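Local coordinates for protein enterochelin esterase (Salmonella enterica subsp. enterica serovar Typhimurium, PDB 3MGA) that probably hydrolyses ester bonds of ferric enterobactin (enterochelin), the iron-loaded siderophore, releasing its iron for use in the cell, at residues 88-93 with 154-159; 129-134 with 145-150; 192-197 with 235-240; 64-69 with 112-117. All coordinates share one frame; numbering follows the deposited sequence.

Interactions 1, 2 and 4 belong to the N-terminal domain, while interaction 3 lies in the putative esterase domain, its centre about 43 Å from that of interaction 4. Interactions 1 to 3 are partly buried and interaction 4 lies at the surface. Interactions 1 and 2 sit on the same sheet: the first joins the turns at one end of strands 92-100 and 148-153, and the second lays the loop 129-134 along the beginning of strand 148-153. The first rests on backbone bonds and an arginine, the second on small side chains and one serine. Interaction 3 is regular antiparallel pairing completed by a threonine. Interaction 4 joins two loops through a glutamine and a proline.

Interaction 1 of 4, residues 88-93 with 154-159; sequences SANWRG and MPDAPL
Two type I β turns, S88 to W91 leading into strand 92-100 and M154 to A157 following strand 148-153, pack together where these antiparallel neighbours reach the end of their sheet. The strand pairing, in which G93 is bonded to L152, extends to a nearly linear bond (171°) from M154 N to W91 O of 3.0 Å, the donor lying almost in line with the carbonyl. Further out, D156 N gives A89 O a weaker, bent bond of 3.0 Å. N90 O is approached by the CA of A157 in a C-H...O contact of 3.5 Å. The turn at 88-91 carries the chain from strand 80-87 of one sheet to strand 92-100 of the other, as expected of an E-set sandwich. M154, a selenomethionine, bridges these layers: its CG stays at the edge of the W91 ring, 4.4 Å from CE3, while the bends beyond carry the chain end away from 88-93, and the side chain packs on W24, Y32 and V34. R92 leaves its backbone with CG anti to N (chi1 168°), and a bend at chi3 turns the guanidinium toward 154-159, where A157 CB lies over one face, 3.6 Å from NH1. P158 O, near the guanidinium plane, accepts from both NH1, weakly at 2.9 Å, and NH2, whose modelled distance is doubtfully short; E153 forms a long, weak ion pair with NH1.

Interaction 2 of 4, residues 129-134 with 145-150; sequences PQAIAD and RGHAVS
With CG placed between its backbone N and carbonyl carbon (chi1 62°), H147 holds its imidazole against A131, whereas S150 keeps OG beside its own backbone N (chi1 -59°) and presents it to D134. A131 CB sits over one face of the H147 ring, 4.0 Å above the plane and displaced toward the rim. At the other end, D134 N donates to S150 OG at 2.7 Å, an almost straight bond (174°); the same hydroxyl is hydrogen-bonded to S140 OG, so two partners fix its rotation. Between these points lies A133, its CB 3.2 Å from S150 OG and 3.9 Å from A148 CB. No backbone-to-backbone hydrogen bond joins the segments, although their touching parts run in similar directions. The D134 carboxylate turns away from S150 to accept bonds from Y95 OH and L136 N, which anchors the residue whose N-H reaches the serine. The loop of 129-134 follows helix 117-127 and lies against strand 92-100, where I132 is backbone-bonded to F97 and A131 packs on C96 and I98; strand 148-153 pairs with that same strand, S150 with Y95, and on its other side with strand 140-142, V149 with W141.

Interaction 3 of 4, residues 192-197 with 235-240; sequences LTTGDE and AVYLLI
L192 and Y237 face each other as an antiparallel hydrogen-bonded pair: Y237 N reaches L192 O at 2.6 Å, nearly straight (177°), and L192 N returns a bond of 2.9 Å to Y237 O. Next comes the non-hydrogen-bonded pair T193 and V236, whose side chains lie on the other face of the sheet, and then T194 N donates to A235 O at 3.0 Å. Here the regular pattern ends. T194 OG1, set between its backbone N and carbonyl carbon (chi1 63°), takes the A235 N-H at 2.9 Å (166°) in place of the carbonyl oxygen. The same torsion leaves T194 CG2 at the edge of the Y237 ring, 3.7 Å from CE2, with the two side chains crossing at about a right angle. A water in the plane of that ring links T194 OG1 to Y237 OH, 2.6 Å from the latter. Outside this shell, L223 of helix 220-228 packs on both L192 and Y237, and T227 OG1 adds a weak hydrogen bond to T194 OG1. Strand 236-240 also pairs in parallel with strand 204-207, so the contact joins the antiparallel second strand of an α/β-hydrolase sheet to its parallel core. T194 OG1 must serve as acceptor toward A235 N; with the water and the weak T227 bond as further partners, its orientation is probably restrained, and it extends the pairing one step beyond the strand.

Interaction 4 of 4, residues 64-69 with 112-117; sequences HQNAQP and GETPDR
Two carbonyl oxygens grip the amide nitrogen of Q68. NE2 donates to E113 O at 3.1 Å in a nearly straight bond (169°), with the acceptor in the Q68 amide plane and the donor tilted 23° from the plane of the E113 carbonyl; A110 O takes a second bond. E113 OE2 in turn accepts from A110 N, so A110 ties both side chains into one small network. Extended beyond CG, the Q68 chain crosses the P115 ring at about a right angle, CG to CG 4.0 Å. The neighbouring CD of P115 comes 3.3 Å from N66 O. The contact thus joins two irregular loops at the surface of the N-terminal domain, one between strands 52-57 and 73-74, the other leading to helix 117-127, whose N-cap is D116, bonded through OD1 to N118 N. N66 adopts a left-handed backbone conformation and directs its side chain at the second loop, CB 4.0 Å from T114 CG2 and the amide end against the start of the R117 chain.

Interaction 1 of 4, residues 88-93 with 154-159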
loop_
_atom_site.group_PDB
_atom_site.type_symbol
_atom_site.label_atom_id
_atom_site.label_comp_id
_atom_site.label_asym_id
_atom_site.label_seq_id
_atom_site.Cartn_x
_atom_site.Cartn_y
_atom_site.Cartn_z
ATOM N N SER A 88 8.415 15.920 -5.725
ATOM C CA SER A 88 8.399 15.778 -7.178
ATOM C C SER A 88 6.979 15.942 -7.733
ATOM O O SER A 88 5.999 15.753 -7.030
ATOM C CB SER A 88 8.964 14.425 -7.587
ATOM O OG SER A 88 8.132 13.385 -7.112
ATOM N N ALA A 89 6.885 16.252 -9.015
ATOM C CA ALA A 89 5.594 16.494 -9.660
ATOM C C ALA A 89 4.662 15.287 -9.751
ATOM O O ALA A 89 3.449 15.446 -9.763
ATOM C CB ALA A 89 5.826 17.074 -11.053
ATOM N N ASN A 90 5.230 14.091 -9.817
ATOM C CA ASN A 90 4.453 12.868 -9.953
ATOM C C ASN A 90 4.140 12.167 -8.625
ATOM O O ASN A 90 3.480 11.123 -8.608
ATOM C CB ASN A 90 5.223 11.905 -10.851
ATOM C CG ASN A 90 5.471 12.469 -12.248
ATOM O OD1 ASN A 90 4.599 13.099 -12.848
ATOM N ND2 ASN A 90 6.655 12.207 -12.786
ATOM N N TRP A 91 4.585 12.760 -7.525
ATOM C CA TRP A 91 4.419 12.186 -6.201
ATOM C C TRP A 91 3.009 12.207 -5.606
ATOM O O TRP A 91 2.205 13.096 -5.868
ATOM C CB TRP A 91 5.366 12.893 -5.222
ATOM C CG TRP A 91 5.358 12.319 -3.849
ATOM C CD1 TRP A 91 6.115 11.291 -3.401
ATOM C CD2 TRP A 91 4.561 12.751 -2.741
ATOM N NE1 TRP A 91 5.844 11.044 -2.079
ATOM C CE2 TRP A 91 4.890 11.928 -1.650
ATOM C CE3 TRP A 91 3.589 13.744 -2.571
ATOM C CZ2 TRP A 91 4.290 12.070 -0.395
ATOM C CZ3 TRP A 91 2.995 13.889 -1.321
ATOM C CH2 TRP A 91 3.345 13.051 -0.251
ATOM N N ARG A 92 2.758 11.199 -4.780
ATOM C CA ARG A 92 1.509 11.012 -4.063
ATOM C C ARG A 92 1.838 10.228 -2.809
ATOM O O ARG A 92 2.658 9.312 -2.847
ATOM C CB ARG A 92 0.502 10.272 -4.937
ATOM C CG ARG A 92 -0.760 9.757 -4.244
ATOM C CD ARG A 92 -1.903 9.655 -5.296
ATOM N NE ARG A 92 -1.483 8.867 -6.440
ATOM C CZ ARG A 92 -1.997 8.940 -7.659
ATOM N NH1 ARG A 92 -2.953 9.810 -7.962
ATOM N NH2 ARG A 92 -1.509 8.148 -8.599
ATOM N N GLY A 93 1.226 10.598 -1.692
ATOM C CA GLY A 93 1.487 9.894 -0.452
ATOM C C GLY A 93 0.661 10.339 0.730
ATOM O O GLY A 93 0.021 11.381 0.696
HETATM N N MSE A 154 0.487 15.572 -5.836
HETATM C CA MSE A 154 0.993 16.655 -6.672
HETATM C C MSE A 154 0.212 16.591 -7.989
HETATM O O MSE A 154 -0.354 15.550 -8.314
HETATM C CB MSE A 154 2.496 16.549 -6.884
HETATM C CG MSE A 154 3.340 16.874 -5.650
HETATM SE SE MSE A 154 3.042 18.660 -4.877
HETATM C CE MSE A 154 1.581 18.337 -3.635
ATOM N N PRO A 155 0.178 17.703 -8.743
ATOM C CA PRO A 155 -0.622 17.796 -9.964
ATOM C C PRO A 155 -0.387 16.752 -11.043
ATOM O O PRO A 155 -1.281 16.494 -11.827
ATOM C CB PRO A 155 -0.269 19.191 -10.498
ATOM C CG PRO A 155 0.177 19.944 -9.300
ATOM C CD PRO A 155 0.918 18.951 -8.493
ATOM N N ASP A 156 0.797 16.160 -11.086
ATOM C CA ASP A 156 1.102 15.179 -12.114
ATOM C C ASP A 156 1.119 13.738 -11.610
ATOM O O ASP A 156 1.664 12.854 -12.273
ATOM C CB ASP A 156 2.412 15.555 -12.804
ATOM C CG ASP A 156 2.298 16.850 -13.600
ATOM O OD1 ASP A 156 1.251 17.063 -14.250
ATOM O OD2 ASP A 156 3.268 17.640 -13.602
ATOM N N ALA A 157 0.512 13.503 -10.445
ATOM C CA ALA A 157 0.400 12.157 -9.906
ATOM C C ALA A 157 -0.438 11.397 -10.923
ATOM O O ALA A 157 -1.472 11.901 -11.358
ATOM C CB ALA A 157 -0.289 12.176 -8.552
ATOM N N PRO A 158 -0.011 10.191 -11.313
ATOM C CA PRO A 158 -0.777 9.469 -12.347
ATOM C C PRO A 158 -2.196 9.116 -11.914
ATOM O O PRO A 158 -2.458 8.948 -10.726
ATOM C CB PRO A 158 0.052 8.199 -12.568
ATOM C CG PRO A 158 0.699 7.965 -11.235
ATOM C CD PRO A 158 1.031 9.343 -10.710
ATOM N N LEU A 159 -3.108 9.020 -12.871
ATOM C CA LEU A 159 -4.482 8.673 -12.548
ATOM C C LEU A 159 -4.539 7.288 -11.885
ATOM O O LEU A 159 -3.745 6.401 -12.214
ATOM C CB LEU A 159 -5.366 8.691 -13.804
ATOM C CG LEU A 159 -5.612 10.032 -14.508
ATOM C CD1 LEU A 159 -6.472 9.824 -15.782
ATOM C CD2 LEU A 159 -6.274 11.044 -13.573
#

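Interaction 2 of 4, residues 129-134 with 145-150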
loop_
_atom_site.group_PDB
_atom_site.type_symbol
_atom_site.label_atom_id
_atom_site.label_comp_id
_atom_site.label_asym_id
_atom_site.label_seq_id
_atom_site.Cartn_x
_atom_site.Cartn_y
_atom_site.Cartn_z
ATOM N N PRO A 129 1.412 6.649 17.889
ATOM C CA PRO A 129 0.078 6.440 18.456
ATOM C C PRO A 129 -0.662 7.767 18.716
ATOM O O PRO A 129 -1.895 7.778 18.784
ATOM C CB PRO A 129 0.363 5.704 19.770
ATOM C CG PRO A 129 1.638 4.976 19.518
ATOM C CD PRO A 129 2.445 5.874 18.601
ATOM N N GLN A 130 0.093 8.859 18.858
ATOM C CA GLN A 130 -0.468 10.189 19.096
ATOM C C GLN A 130 -0.731 10.944 17.784
ATOM O O GLN A 130 -1.258 12.064 17.800
ATOM C CB GLN A 130 0.492 11.016 19.964
ATOM C CG GLN A 130 0.779 10.429 21.353
ATOM C CD GLN A 130 1.749 11.281 22.181
ATOM O OE1 GLN A 130 2.468 12.131 21.651
ATOM N NE2 GLN A 130 1.777 11.040 23.485
ATOM N N ALA A 131 -0.357 10.334 16.660
ATOM C CA ALA A 131 -0.533 10.940 15.342
ATOM C C ALA A 131 -1.994 11.148 14.962
ATOM O O ALA A 131 -2.863 10.386 15.368
ATOM C CB ALA A 131 0.158 10.096 14.283
ATOM N N ILE A 132 -2.246 12.192 14.172
ATOM C CA ILE A 132 -3.589 12.533 13.725
ATOM C C ILE A 132 -3.587 12.949 12.255
ATOM O O ILE A 132 -2.554 13.344 11.708
ATOM C CB ILE A 132 -4.176 13.709 14.546
ATOM C CG1 ILE A 132 -3.350 14.988 14.330
ATOM C CG2 ILE A 132 -4.245 13.358 16.034
ATOM C CD1 ILE A 132 -3.829 16.179 15.147
ATOM N N ALA A 133 -4.755 12.853 11.625
ATOM C CA ALA A 133 -4.925 13.269 10.244
ATOM C C ALA A 133 -4.830 14.786 10.215
ATOM O O ALA A 133 -4.658 15.417 11.248
ATOM C CB ALA A 133 -6.265 12.829 9.721
ATOM N N ASP A 134 -4.938 15.367 9.027
ATOM C CA ASP A 134 -4.879 16.815 8.871
ATOM C C ASP A 134 -6.317 17.340 8.956
ATOM O O ASP A 134 -7.125 17.052 8.086
ATOM C CB ASP A 134 -4.218 17.152 7.532
ATOM C CG ASP A 134 -4.029 18.647 7.315
ATOM O OD1 ASP A 134 -4.587 19.456 8.069
ATOM O OD2 ASP A 134 -3.320 19.010 6.360
ATOM N N ARG A 145 -2.460 1.062 10.551
ATOM C CA ARG A 145 -1.397 0.888 11.544
ATOM C C ARG A 145 -1.807 1.363 12.943
ATOM O O ARG A 145 -1.038 1.205 13.896
ATOM C CB ARG A 145 -0.150 1.653 11.108
ATOM C CG ARG A 145 0.544 1.142 9.841
ATOM C CD ARG A 145 1.340 -0.149 10.086
ATOM N NE ARG A 145 2.330 -0.366 9.026
ATOM C CZ ARG A 145 3.293 -1.291 9.053
ATOM N NH1 ARG A 145 3.421 -2.111 10.092
ATOM N NH2 ARG A 145 4.144 -1.388 8.036
ATOM N N GLY A 146 -2.990 1.967 13.069
ATOM C CA GLY A 146 -3.481 2.436 14.377
ATOM C C GLY A 146 -3.732 3.931 14.532
ATOM O O GLY A 146 -3.998 4.400 15.639
ATOM N N HIS A 147 -3.647 4.685 13.440
ATOM C CA HIS A 147 -3.896 6.126 13.476
ATOM C C HIS A 147 -4.485 6.595 12.144
ATOM O O HIS A 147 -4.385 5.904 11.131
ATOM C CB HIS A 147 -2.605 6.899 13.769
ATOM C CG HIS A 147 -1.541 6.727 12.724
ATOM N ND1 HIS A 147 -0.481 5.857 12.873
ATOM C CD2 HIS A 147 -1.383 7.306 11.510
ATOM C CE1 HIS A 147 0.289 5.915 11.800
ATOM N NE2 HIS A 147 -0.238 6.785 10.956
ATOM N N ALA A 148 -5.107 7.769 12.162
ATOM C CA ALA A 148 -5.687 8.346 10.957
ATOM C C ALA A 148 -4.589 9.042 10.141
ATOM O O ALA A 148 -3.589 9.502 10.689
ATOM C CB ALA A 148 -6.796 9.331 11.318
ATOM N N VAL A 149 -4.786 9.101 8.830
ATOM C CA VAL A 149 -3.836 9.731 7.919
ATOM C C VAL A 149 -4.578 10.603 6.924
ATOM O O VAL A 149 -5.803 10.566 6.861
ATOM C CB VAL A 149 -3.030 8.681 7.132
ATOM C CG1 VAL A 149 -2.073 7.954 8.053
ATOM C CG2 VAL A 149 -3.984 7.705 6.421
ATOM N N SER A 150 -3.831 11.377 6.143
ATOM C CA SER A 150 -4.418 12.264 5.140
ATOM C C SER A 150 -3.719 12.107 3.795
ATOM O O SER A 150 -2.588 11.663 3.731
ATOM C CB SER A 150 -4.383 13.700 5.635
ATOM O OG SER A 150 -5.106 13.795 6.853
#

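Interaction 3 of 4, residues 192-197 with 235-240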
loop_
_atom_site.group_PDB
_atom_site.type_symbol
_atom_site.label_atom_id
_atom_site.label_comp_id
_atom_site.label_asym_id
_atom_site.label_seq_id
_atom_site.Cartn_x
_atom_site.Cartn_y
_atom_site.Cartn_z
ATOM N N LEU A 192 -16.732 -10.454 -3.842
ATOM C CA LEU A 192 -17.409 -9.508 -4.717
ATOM C C LEU A 192 -17.409 -10.077 -6.129
ATOM O O LEU A 192 -16.391 -10.557 -6.594
ATOM C CB LEU A 192 -16.703 -8.150 -4.744
ATOM C CG LEU A 192 -17.326 -7.141 -5.719
ATOM C CD1 LEU A 192 -18.684 -6.704 -5.195
ATOM C CD2 LEU A 192 -16.423 -5.934 -5.920
ATOM N N THR A 193 -18.557 -10.030 -6.795
ATOM C CA THR A 193 -18.671 -10.483 -8.173
ATOM C C THR A 193 -19.066 -9.257 -8.990
ATOM O O THR A 193 -19.889 -8.464 -8.545
ATOM C CB THR A 193 -19.748 -11.571 -8.340
ATOM O OG1 THR A 193 -21.028 -11.028 -8.016
ATOM C CG2 THR A 193 -19.463 -12.762 -7.445
ATOM N N THR A 194 -18.496 -9.097 -10.179
ATOM C CA THR A 194 -18.800 -7.936 -11.015
ATOM C C THR A 194 -19.356 -8.292 -12.397
ATOM O O THR A 194 -19.312 -7.480 -13.321
ATOM C CB THR A 194 -17.551 -7.044 -11.178
ATOM O OG1 THR A 194 -16.507 -7.768 -11.854
ATOM C CG2 THR A 194 -17.062 -6.588 -9.818
ATOM N N GLY A 195 -19.891 -9.498 -12.534
ATOM C CA GLY A 195 -20.473 -9.936 -13.801
ATOM C C GLY A 195 -21.154 -11.285 -13.659
ATOM O O GLY A 195 -20.722 -12.121 -12.859
ATOM N N ASP A 196 -22.222 -11.493 -14.426
ATOM C CA ASP A 196 -22.975 -12.752 -14.396
ATOM C C ASP A 196 -22.834 -13.563 -15.690
ATOM O O ASP A 196 -23.155 -14.751 -15.713
ATOM C CB ASP A 196 -24.457 -12.474 -14.092
ATOM C CG ASP A 196 -24.680 -11.938 -12.672
ATOM O OD1 ASP A 196 -23.887 -12.273 -11.767
ATOM O OD2 ASP A 196 -25.671 -11.207 -12.455
ATOM N N GLU A 197 -22.356 -12.924 -16.760
ATOM C CA GLU A 197 -22.157 -13.604 -18.039
ATOM C C GLU A 197 -21.087 -14.676 -17.857
ATOM O O GLU A 197 -20.176 -14.505 -17.047
ATOM C CB GLU A 197 -21.684 -12.622 -19.118
ATOM C CG GLU A 197 -22.577 -11.410 -19.331
ATOM C CD GLU A 197 -23.987 -11.766 -19.735
ATOM O OE1 GLU A 197 -24.903 -10.977 -19.409
ATOM O OE2 GLU A 197 -24.186 -12.835 -20.357
ATOM N N ALA A 235 -15.595 -10.362 -12.919
ATOM C CA ALA A 235 -14.758 -11.286 -12.162
ATOM C C ALA A 235 -15.330 -11.638 -10.812
ATOM O O ALA A 235 -16.420 -11.217 -10.462
ATOM C CB ALA A 235 -13.361 -10.669 -11.977
ATOM N N VAL A 236 -14.563 -12.442 -10.078
ATOM C CA VAL A 236 -14.887 -12.873 -8.729
ATOM C C VAL A 236 -13.715 -12.451 -7.870
ATOM O O VAL A 236 -12.610 -12.950 -8.055
ATOM C CB VAL A 236 -15.039 -14.417 -8.646
ATOM C CG1 VAL A 236 -15.164 -14.883 -7.174
ATOM C CG2 VAL A 236 -16.225 -14.884 -9.479
ATOM N N TYR A 237 -13.951 -11.531 -6.939
ATOM C CA TYR A 237 -12.899 -11.024 -6.053
ATOM C C TYR A 237 -12.969 -11.616 -4.643
ATOM O O TYR A 237 -14.005 -11.563 -4.002
ATOM C CB TYR A 237 -12.982 -9.503 -5.971
ATOM C CG TYR A 237 -12.755 -8.814 -7.294
ATOM C CD1 TYR A 237 -11.475 -8.461 -7.707
ATOM C CD2 TYR A 237 -13.814 -8.520 -8.131
ATOM C CE1 TYR A 237 -11.262 -7.832 -8.920
ATOM C CE2 TYR A 237 -13.611 -7.886 -9.343
ATOM C CZ TYR A 237 -12.333 -7.550 -9.734
ATOM O OH TYR A 237 -12.134 -6.928 -10.940
ATOM N N LEU A 238 -11.847 -12.166 -4.170
ATOM C CA LEU A 238 -11.755 -12.766 -2.850
ATOM C C LEU A 238 -10.771 -12.015 -1.945
ATOM O O LEU A 238 -9.561 -12.064 -2.151
ATOM C CB LEU A 238 -11.313 -14.208 -2.997
ATOM C CG LEU A 238 -11.211 -15.044 -1.734
ATOM C CD1 LEU A 238 -12.559 -15.086 -1.019
ATOM C CD2 LEU A 238 -10.739 -16.437 -2.091
ATOM N N LEU A 239 -11.284 -11.311 -0.941
ATOM C CA LEU A 239 -10.416 -10.587 -0.016
ATOM C C LEU A 239 -10.230 -11.418 1.228
ATOM O O LEU A 239 -11.212 -11.786 1.874
ATOM C CB LEU A 239 -10.982 -9.216 0.330
ATOM C CG LEU A 239 -10.842 -8.117 -0.728
ATOM C CD1 LEU A 239 -11.396 -8.521 -2.076
ATOM C CD2 LEU A 239 -11.540 -6.864 -0.207
ATOM N N ILE A 240 -8.974 -11.719 1.565
ATOM C CA ILE A 240 -8.694 -12.543 2.736
ATOM C C ILE A 240 -8.140 -11.726 3.900
ATOM O O ILE A 240 -7.188 -10.973 3.748
ATOM C CB ILE A 240 -7.716 -13.682 2.413
ATOM C CG1 ILE A 240 -8.170 -14.457 1.172
ATOM C CG2 ILE A 240 -7.596 -14.621 3.610
ATOM C CD1 ILE A 240 -7.222 -15.574 0.792
HETATM O O HOH W 1 -14.258 -6.792 -12.462
#

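Interaction 4 of 4, residues 64-69 with 112-117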
loop_
_atom_site.group_PDB
_atom_site.type_symbol
_atom_site.label_atom_id
_atom_site.label_comp_id
_atom_site.label_asym_id
_atom_site.label_seq_id
_atom_site.Cartn_x
_atom_site.Cartn_y
_atom_site.Cartn_z
ATOM N N HIS A 64 12.144 5.333 6.003
ATOM C CA HIS A 64 12.460 4.830 4.662
ATOM C C HIS A 64 13.529 5.685 3.965
ATOM O O HIS A 64 14.294 5.177 3.140
ATOM C CB HIS A 64 11.194 4.693 3.795
ATOM C CG HIS A 64 10.227 3.667 4.305
ATOM N ND1 HIS A 64 10.354 2.323 4.028
ATOM C CD2 HIS A 64 9.122 3.787 5.080
ATOM C CE1 HIS A 64 9.368 1.660 4.606
ATOM N NE2 HIS A 64 8.609 2.524 5.254
ATOM N N GLN A 65 13.581 6.973 4.297
ATOM C CA GLN A 65 14.591 7.874 3.734
ATOM C C GLN A 65 15.650 8.213 4.782
ATOM O O GLN A 65 16.464 9.110 4.559
ATOM C CB GLN A 65 13.948 9.185 3.255
ATOM C CG GLN A 65 12.929 9.038 2.146
ATOM C CD GLN A 65 13.523 8.511 0.855
ATOM O OE1 GLN A 65 12.808 7.984 0.007
ATOM N NE2 GLN A 65 14.830 8.637 0.706
ATOM N N ASN A 66 15.656 7.494 5.911
ATOM C CA ASN A 66 16.599 7.786 7.007
ATOM C C ASN A 66 16.638 9.281 7.266
ATOM O O ASN A 66 17.697 9.866 7.465
ATOM C CB ASN A 66 18.007 7.261 6.702
ATOM C CG ASN A 66 18.098 5.759 6.789
ATOM O OD1 ASN A 66 17.224 5.104 7.360
ATOM N ND2 ASN A 66 19.173 5.199 6.249
ATOM N N ALA A 67 15.461 9.891 7.253
ATOM C CA ALA A 67 15.345 11.321 7.442
ATOM C C ALA A 67 15.397 11.697 8.910
ATOM O O ALA A 67 14.936 10.946 9.779
ATOM C CB ALA A 67 14.042 11.826 6.818
ATOM N N GLN A 68 15.979 12.859 9.182
ATOM C CA GLN A 68 16.035 13.374 10.531
ATOM C C GLN A 68 14.600 13.816 10.806
ATOM O O GLN A 68 13.988 14.454 9.949
ATOM C CB GLN A 68 17.026 14.539 10.629
ATOM C CG GLN A 68 18.474 14.132 10.318
ATOM C CD GLN A 68 19.448 15.306 10.252
ATOM O OE1 GLN A 68 19.054 16.469 10.330
ATOM N NE2 GLN A 68 20.730 14.995 10.087
ATOM N N PRO A 69 14.043 13.438 11.976
ATOM C CA PRO A 69 12.667 13.785 12.348
ATOM C C PRO A 69 12.343 15.253 12.104
ATOM O O PRO A 69 13.009 16.136 12.646
ATOM C CB PRO A 69 12.612 13.448 13.832
ATOM C CG PRO A 69 13.581 12.339 13.984
ATOM C CD PRO A 69 14.684 12.597 13.004
ATOM N N GLY A 112 23.565 16.709 8.024
ATOM C CA GLY A 112 24.230 15.748 7.142
ATOM C C GLY A 112 24.607 14.442 7.824
ATOM O O GLY A 112 25.474 13.710 7.339
ATOM N N GLU A 113 23.961 14.154 8.952
ATOM C CA GLU A 113 24.204 12.924 9.698
ATOM C C GLU A 113 23.082 11.935 9.419
ATOM O O GLU A 113 21.938 12.185 9.784
ATOM C CB GLU A 113 24.250 13.205 11.204
ATOM C CG GLU A 113 24.418 11.949 12.073
ATOM C CD GLU A 113 24.267 12.223 13.566
ATOM O OE1 GLU A 113 24.310 11.252 14.352
ATOM O OE2 GLU A 113 24.094 13.399 13.956
ATOM N N THR A 114 23.411 10.819 8.774
ATOM C CA THR A 114 22.433 9.777 8.485
ATOM C C THR A 114 22.157 9.016 9.779
ATOM O O THR A 114 23.053 8.352 10.302
ATOM C CB THR A 114 22.952 8.776 7.423
ATOM O OG1 THR A 114 23.205 9.459 6.188
ATOM C CG2 THR A 114 21.932 7.664 7.180
ATOM N N PRO A 115 20.929 9.120 10.320
ATOM C CA PRO A 115 20.657 8.383 11.550
ATOM C C PRO A 115 20.474 6.898 11.293
ATOM O O PRO A 115 20.282 6.488 10.147
ATOM C CB PRO A 115 19.338 8.992 12.045
ATOM C CG PRO A 115 19.179 10.270 11.278
ATOM C CD PRO A 115 19.790 9.978 9.957
ATOM N N ASP A 116 20.544 6.103 12.354
ATOM C CA ASP A 116 20.348 4.667 12.244
ATOM C C ASP A 116 18.849 4.448 12.061
ATOM O O ASP A 116 18.041 4.991 12.819
ATOM C CB ASP A 116 20.874 3.959 13.498
ATOM C CG ASP A 116 20.735 2.443 13.433
ATOM O OD1 ASP A 116 20.004 1.931 12.559
ATOM O OD2 ASP A 116 21.357 1.762 14.277
ATOM N N ARG A 117 18.482 3.673 11.042
ATOM C CA ARG A 117 17.074 3.403 10.745
ATOM C C ARG A 117 16.379 2.749 11.943
ATOM O O ARG A 117 15.248 3.099 12.281
ATOM C CB ARG A 117 16.939 2.492 9.525
ATOM C CG ARG A 117 15.502 2.347 9.026
ATOM C CD ARG A 117 15.349 1.157 8.115
ATOM N NE ARG A 117 15.700 -0.070 8.833
ATOM C CZ ARG A 117 14.889 -0.728 9.663
ATOM N NH1 ARG A 117 13.654 -0.289 9.908
ATOM N NH2 ARG A 117 15.321 -1.831 10.266
#